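Local coordinates for protein octenoyl-CoA reductase/carboxylase (PDB 4A0S) that probably catalyses the NADPH-dependent reductive carboxylation of 2-octenoyl-CoA, providing an extender unit for cinnabaramide polyketide biosynthesis, at residues V112-T124 and W131-H143. Sequence-based numbering, arbitrary orientation.
Sequences VLGSDCSGVVVRT and WKPGDHVIVHPAH. With CO8 (octanoyl-coenzyme A), chain E.
Gly119 and Val137 bond each other twice through their backbones, Val137 N reaching Gly119 O at 2.8 Å, in the middle of an antiparallel pairing of strands 117-124 and 136-139. Cys117 and Val139 form the next hydrogen-bonded pair, with Val139 N to Cys117 O the firm bond and its return weak. Toward the other end Val121 N meets Asp135 O in the carbonyl plane, and Gly134 N closes on Val121 O at 2.7 Å.

Apolar contacts follow the two faces. On one, Cys117 SG touches Val139 CG2 at 3.6 Å, and the side chains of Val121 and Val137 cross at about a right angle, CG2 of the first touching CG1 of the second. With CG1 anti to the backbone N (chi1 177°), Val121 lays that methyl against Lys132 O, 3.4 Å away. On the other, Val120 and His136 run side by side, pointing the same way, with Val120 CG2 against His136 CD2 at 4.0 Å.

Asp135 braces the type II turn 132-135: OD2 takes Lys132 N from above the carboxylate plane, while OD1 offers its syn lone pair to Lys132 NZ in a salt bridge of 3.2 Å. With an alanine here, Lys132 N and the ammonium would probably lose these partners and the turn would be less firmly held.

Beyond the strands, Pro141 CB rests on Ser115 O at 3.2 Å, and its CG meets octanoyl-CoA C6' at 3.7 Å. This is a beta hairpin of the GroES-like domain of medium-chain dehydrogenases/reductases, leading at one end into the acyl pocket.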
# COMPACT_ATOMS: atom_id res chain seq x y z
N VAL A 112 27.14 -27.86 3.64
CA VAL A 112 26.59 -27.86 4.98
C VAL A 112 25.23 -27.20 5.00
O VAL A 112 25.09 -26.00 4.79
CB VAL A 112 27.54 -27.21 5.98
CG1 VAL A 112 26.96 -27.33 7.41
CG2 VAL A 112 28.94 -27.85 5.87
N LEU A 113 24.22 -28.03 5.26
CA LEU A 113 22.81 -27.64 5.22
C LEU A 113 22.37 -27.01 6.51
O LEU A 113 23.14 -26.93 7.46
CB LEU A 113 21.96 -28.89 4.97
CG LEU A 113 22.37 -29.74 3.77
CD1 LEU A 113 21.32 -30.80 3.59
CD2 LEU A 113 22.52 -28.91 2.47
N GLY A 114 21.11 -26.57 6.56
CA GLY A 114 20.56 -26.02 7.78
C GLY A 114 20.35 -24.55 7.54
O GLY A 114 21.29 -23.81 7.26
N SER A 115 19.10 -24.13 7.67
CA SER A 115 18.71 -22.80 7.23
C SER A 115 18.18 -21.94 8.36
O SER A 115 17.89 -20.77 8.16
CB SER A 115 17.69 -22.93 6.12
OG SER A 115 18.31 -23.64 5.08
N ASP A 116 18.10 -22.52 9.54
CA ASP A 116 18.00 -21.68 10.73
C ASP A 116 18.78 -22.30 11.87
O ASP A 116 19.32 -23.41 11.74
CB ASP A 116 16.54 -21.28 11.08
CG ASP A 116 15.55 -22.43 11.02
OD1 ASP A 116 15.91 -23.62 11.14
OD2 ASP A 116 14.35 -22.13 10.87
N CYS A 117 18.88 -21.57 12.97
CA CYS A 117 19.57 -22.10 14.10
C CYS A 117 19.48 -21.11 15.21
O CYS A 117 19.09 -19.96 15.00
CB CYS A 117 21.04 -22.42 13.79
SG CYS A 117 22.17 -21.08 13.98
N SER A 118 19.81 -21.59 16.41
CA SER A 118 20.08 -20.71 17.52
C SER A 118 21.47 -21.08 17.98
O SER A 118 21.95 -22.20 17.75
CB SER A 118 19.08 -20.91 18.64
OG SER A 118 19.15 -22.24 19.11
N GLY A 119 22.13 -20.13 18.61
CA GLY A 119 23.43 -20.44 19.10
C GLY A 119 24.16 -19.27 19.68
O GLY A 119 23.58 -18.29 20.12
N VAL A 120 25.47 -19.39 19.67
CA VAL A 120 26.31 -18.44 20.33
C VAL A 120 27.33 -17.89 19.35
O VAL A 120 27.99 -18.65 18.64
CB VAL A 120 27.04 -19.09 21.51
CG1 VAL A 120 27.87 -18.07 22.21
CG2 VAL A 120 26.03 -19.74 22.46
N VAL A 121 27.44 -16.57 19.32
CA VAL A 121 28.44 -15.93 18.51
C VAL A 121 29.80 -16.32 19.06
O VAL A 121 30.03 -16.26 20.27
CB VAL A 121 28.27 -14.40 18.55
CG1 VAL A 121 29.37 -13.73 17.77
CG2 VAL A 121 26.89 -14.01 18.01
N VAL A 122 30.69 -16.75 18.18
CA VAL A 122 32.05 -17.05 18.63
C VAL A 122 33.09 -16.16 17.95
O VAL A 122 34.14 -15.87 18.53
CB VAL A 122 32.37 -18.56 18.52
CG1 VAL A 122 31.52 -19.35 19.51
CG2 VAL A 122 32.14 -19.07 17.11
N ARG A 123 32.80 -15.71 16.74
CA ARG A 123 33.68 -14.77 16.05
C ARG A 123 32.84 -13.85 15.19
O ARG A 123 31.79 -14.24 14.70
CB ARG A 123 34.68 -15.50 15.15
CG ARG A 123 35.72 -16.34 15.90
CD ARG A 123 36.75 -15.47 16.60
NE ARG A 123 37.84 -16.28 17.14
CZ ARG A 123 37.78 -17.00 18.26
NH1 ARG A 123 36.66 -17.07 18.99
NH2 ARG A 123 38.84 -17.69 18.63
N THR A 124 33.32 -12.63 15.00
CA THR A 124 32.68 -11.70 14.10
C THR A 124 33.74 -11.14 13.18
O THR A 124 34.89 -10.90 13.61
CB THR A 124 32.04 -10.52 14.85
OG1 THR A 124 33.06 -9.72 15.46
CG2 THR A 124 31.07 -11.00 15.92
N TRP A 131 27.34 -7.25 17.55
CA TRP A 131 27.48 -8.63 18.01
C TRP A 131 28.84 -8.88 18.58
O TRP A 131 29.85 -8.33 18.12
CB TRP A 131 27.23 -9.64 16.89
CG TRP A 131 25.90 -9.51 16.35
CD1 TRP A 131 25.57 -9.01 15.13
CD2 TRP A 131 24.68 -9.81 17.02
NE1 TRP A 131 24.21 -9.01 14.99
CE2 TRP A 131 23.64 -9.50 16.13
CE3 TRP A 131 24.37 -10.34 18.28
CZ2 TRP A 131 22.29 -9.68 16.46
CZ3 TRP A 131 23.03 -10.52 18.61
CH2 TRP A 131 22.01 -10.19 17.71
N LYS A 132 28.89 -9.73 19.58
CA LYS A 132 30.17 -10.07 20.15
C LYS A 132 30.13 -11.53 20.56
O LYS A 132 29.05 -12.08 20.78
CB LYS A 132 30.48 -9.13 21.32
CG LYS A 132 29.46 -9.21 22.42
CD LYS A 132 29.68 -8.07 23.40
CE LYS A 132 28.71 -8.17 24.56
NZ LYS A 132 27.32 -7.86 24.12
N PRO A 133 31.29 -12.18 20.63
CA PRO A 133 31.32 -13.57 21.08
C PRO A 133 30.59 -13.73 22.42
O PRO A 133 30.76 -12.90 23.32
CB PRO A 133 32.82 -13.84 21.22
CG PRO A 133 33.43 -12.95 20.16
CD PRO A 133 32.64 -11.70 20.24
N GLY A 134 29.79 -14.79 22.54
CA GLY A 134 28.97 -15.01 23.71
C GLY A 134 27.50 -14.63 23.53
O GLY A 134 26.64 -15.06 24.28
N ASP A 135 27.23 -13.79 22.53
CA ASP A 135 25.87 -13.34 22.30
C ASP A 135 25.02 -14.49 21.83
O ASP A 135 25.41 -15.23 20.91
CB ASP A 135 25.82 -12.26 21.23
CG ASP A 135 26.27 -10.92 21.75
OD1 ASP A 135 26.46 -10.76 22.97
OD2 ASP A 135 26.44 -10.02 20.91
N HIS A 136 23.85 -14.60 22.45
CA HIS A 136 22.89 -15.62 22.10
C HIS A 136 22.07 -15.11 20.94
O HIS A 136 21.46 -14.04 21.01
CB HIS A 136 21.99 -15.93 23.29
CG HIS A 136 22.67 -16.75 24.34
ND1 HIS A 136 21.97 -17.43 25.32
CD2 HIS A 136 23.98 -17.05 24.54
CE1 HIS A 136 22.82 -18.07 26.10
NE2 HIS A 136 24.05 -17.87 25.64
N VAL A 137 22.08 -15.88 19.87
CA VAL A 137 21.44 -15.46 18.64
C VAL A 137 20.57 -16.55 18.06
O VAL A 137 20.72 -17.73 18.35
CB VAL A 137 22.48 -15.07 17.56
CG1 VAL A 137 23.30 -13.86 18.02
CG2 VAL A 137 23.38 -16.25 17.23
N ILE A 138 19.63 -16.12 17.23
CA ILE A 138 19.05 -17.02 16.29
C ILE A 138 19.57 -16.53 14.96
O ILE A 138 19.97 -15.37 14.83
CB ILE A 138 17.54 -17.04 16.35
CG1 ILE A 138 17.01 -15.60 16.31
CG2 ILE A 138 17.10 -17.80 17.59
CD1 ILE A 138 15.52 -15.49 16.01
N VAL A 139 19.63 -17.44 14.01
CA VAL A 139 20.00 -17.08 12.67
C VAL A 139 18.77 -17.38 11.86
O VAL A 139 18.17 -18.46 11.99
CB VAL A 139 21.17 -17.91 12.17
CG1 VAL A 139 21.39 -17.66 10.68
CG2 VAL A 139 22.43 -17.62 12.99
N HIS A 140 18.37 -16.41 11.03
CA HIS A 140 17.35 -16.64 10.02
C HIS A 140 18.03 -16.75 8.65
O HIS A 140 19.18 -16.38 8.51
CB HIS A 140 16.27 -15.56 10.06
CG HIS A 140 16.75 -14.21 9.65
ND1 HIS A 140 16.93 -13.85 8.33
CD2 HIS A 140 17.05 -13.11 10.38
CE1 HIS A 140 17.34 -12.60 8.27
NE2 HIS A 140 17.44 -12.13 9.50
N PRO A 141 17.31 -17.30 7.66
CA PRO A 141 17.96 -17.76 6.44
C PRO A 141 18.26 -16.72 5.36
O PRO A 141 18.90 -17.07 4.37
CB PRO A 141 16.96 -18.79 5.88
CG PRO A 141 15.63 -18.30 6.39
CD PRO A 141 15.95 -17.84 7.80
N ALA A 142 17.78 -15.49 5.53
CA ALA A 142 17.94 -14.47 4.49
C ALA A 142 19.38 -14.00 4.39
O ALA A 142 19.81 -13.10 5.12
CB ALA A 142 16.97 -13.31 4.71
N HIS A 143 20.11 -14.62 3.48
CA HIS A 143 21.53 -14.33 3.25
C HIS A 143 21.55 -13.38 2.08
O HIS A 143 21.38 -13.78 0.93
CB HIS A 143 22.23 -15.65 2.94
CG HIS A 143 23.70 -15.55 2.73
ND1 HIS A 143 24.25 -15.24 1.50
CD2 HIS A 143 24.74 -15.81 3.55
CE1 HIS A 143 25.57 -15.28 1.59
NE2 HIS A 143 25.89 -15.62 2.82
N1A CO8 E . 22.00 -31.21 -11.86
C2A CO8 E . 22.80 -30.15 -12.00
N3A CO8 E . 22.33 -28.99 -12.43
C4A CO8 E . 21.02 -28.86 -12.72
C5A CO8 E . 20.15 -29.93 -12.58
C6A CO8 E . 20.67 -31.14 -12.13
N6A CO8 E . 19.87 -32.20 -11.97
N7A CO8 E . 18.93 -29.53 -12.93
C8A CO8 E . 19.02 -28.24 -13.29
N9A CO8 E . 20.30 -27.84 -13.16
C1B CO8 E . 20.88 -26.50 -13.44
C2B CO8 E . 21.03 -26.27 -14.95
O2B CO8 E . 22.26 -25.56 -15.22
C3B CO8 E . 19.82 -25.38 -15.24
O3B CO8 E . 20.05 -24.57 -16.38
P3B CO8 E . 19.32 -25.06 -17.75
O7A CO8 E . 20.49 -25.14 -18.88
O8A CO8 E . 18.89 -26.64 -17.61
O9A CO8 E . 18.17 -24.21 -18.10
C4B CO8 E . 19.70 -24.53 -13.98
O4B CO8 E . 20.02 -25.43 -12.91
C5B CO8 E . 18.25 -24.12 -13.69
O5B CO8 E . 18.19 -23.43 -12.42
P1A CO8 E . 18.77 -21.90 -12.30
O1A CO8 E . 18.52 -21.45 -10.73
O2A CO8 E . 20.22 -21.76 -12.64
O3A CO8 E . 17.90 -21.01 -13.37
P2A CO8 E . 16.49 -20.20 -13.14
O4A CO8 E . 15.64 -20.36 -14.48
O5A CO8 E . 16.67 -18.76 -12.76
O6A CO8 E . 15.65 -21.02 -12.00
CBP CO8 E . 14.31 -21.33 -9.97
CCP CO8 E . 14.90 -20.33 -10.99
CDP CO8 E . 13.20 -22.09 -10.70
CEP CO8 E . 13.69 -20.52 -8.83
CAP CO8 E . 15.44 -22.29 -9.44
OAP CO8 E . 16.63 -21.58 -8.97
C9P CO8 E . 14.96 -23.32 -8.38
O9P CO8 E . 14.29 -24.29 -8.75
N8P CO8 E . 15.36 -23.11 -7.11
C7P CO8 E . 15.04 -24.06 -6.00
C6P CO8 E . 13.87 -23.65 -5.07
C5P CO8 E . 13.01 -24.90 -4.77
O5P CO8 E . 12.44 -25.49 -5.68
N4P CO8 E . 13.00 -25.44 -3.55
C3P CO8 E . 13.44 -24.89 -2.27
C2P CO8 E . 12.09 -24.72 -1.55
S1P CO8 E . 11.81 -22.98 -1.04
C1' CO8 E . 12.18 -23.15 0.64
O1' CO8 E . 12.03 -24.22 1.26
C2' CO8 E . 12.67 -22.01 1.21
C3' CO8 E . 13.02 -21.92 2.54
C4' CO8 E . 13.48 -20.69 3.04
C5' CO8 E . 13.93 -19.68 2.01
C6' CO8 E . 14.54 -18.52 2.83
C7' CO8 E . 14.79 -17.34 1.93
C8' CO8 E . 15.52 -16.27 2.75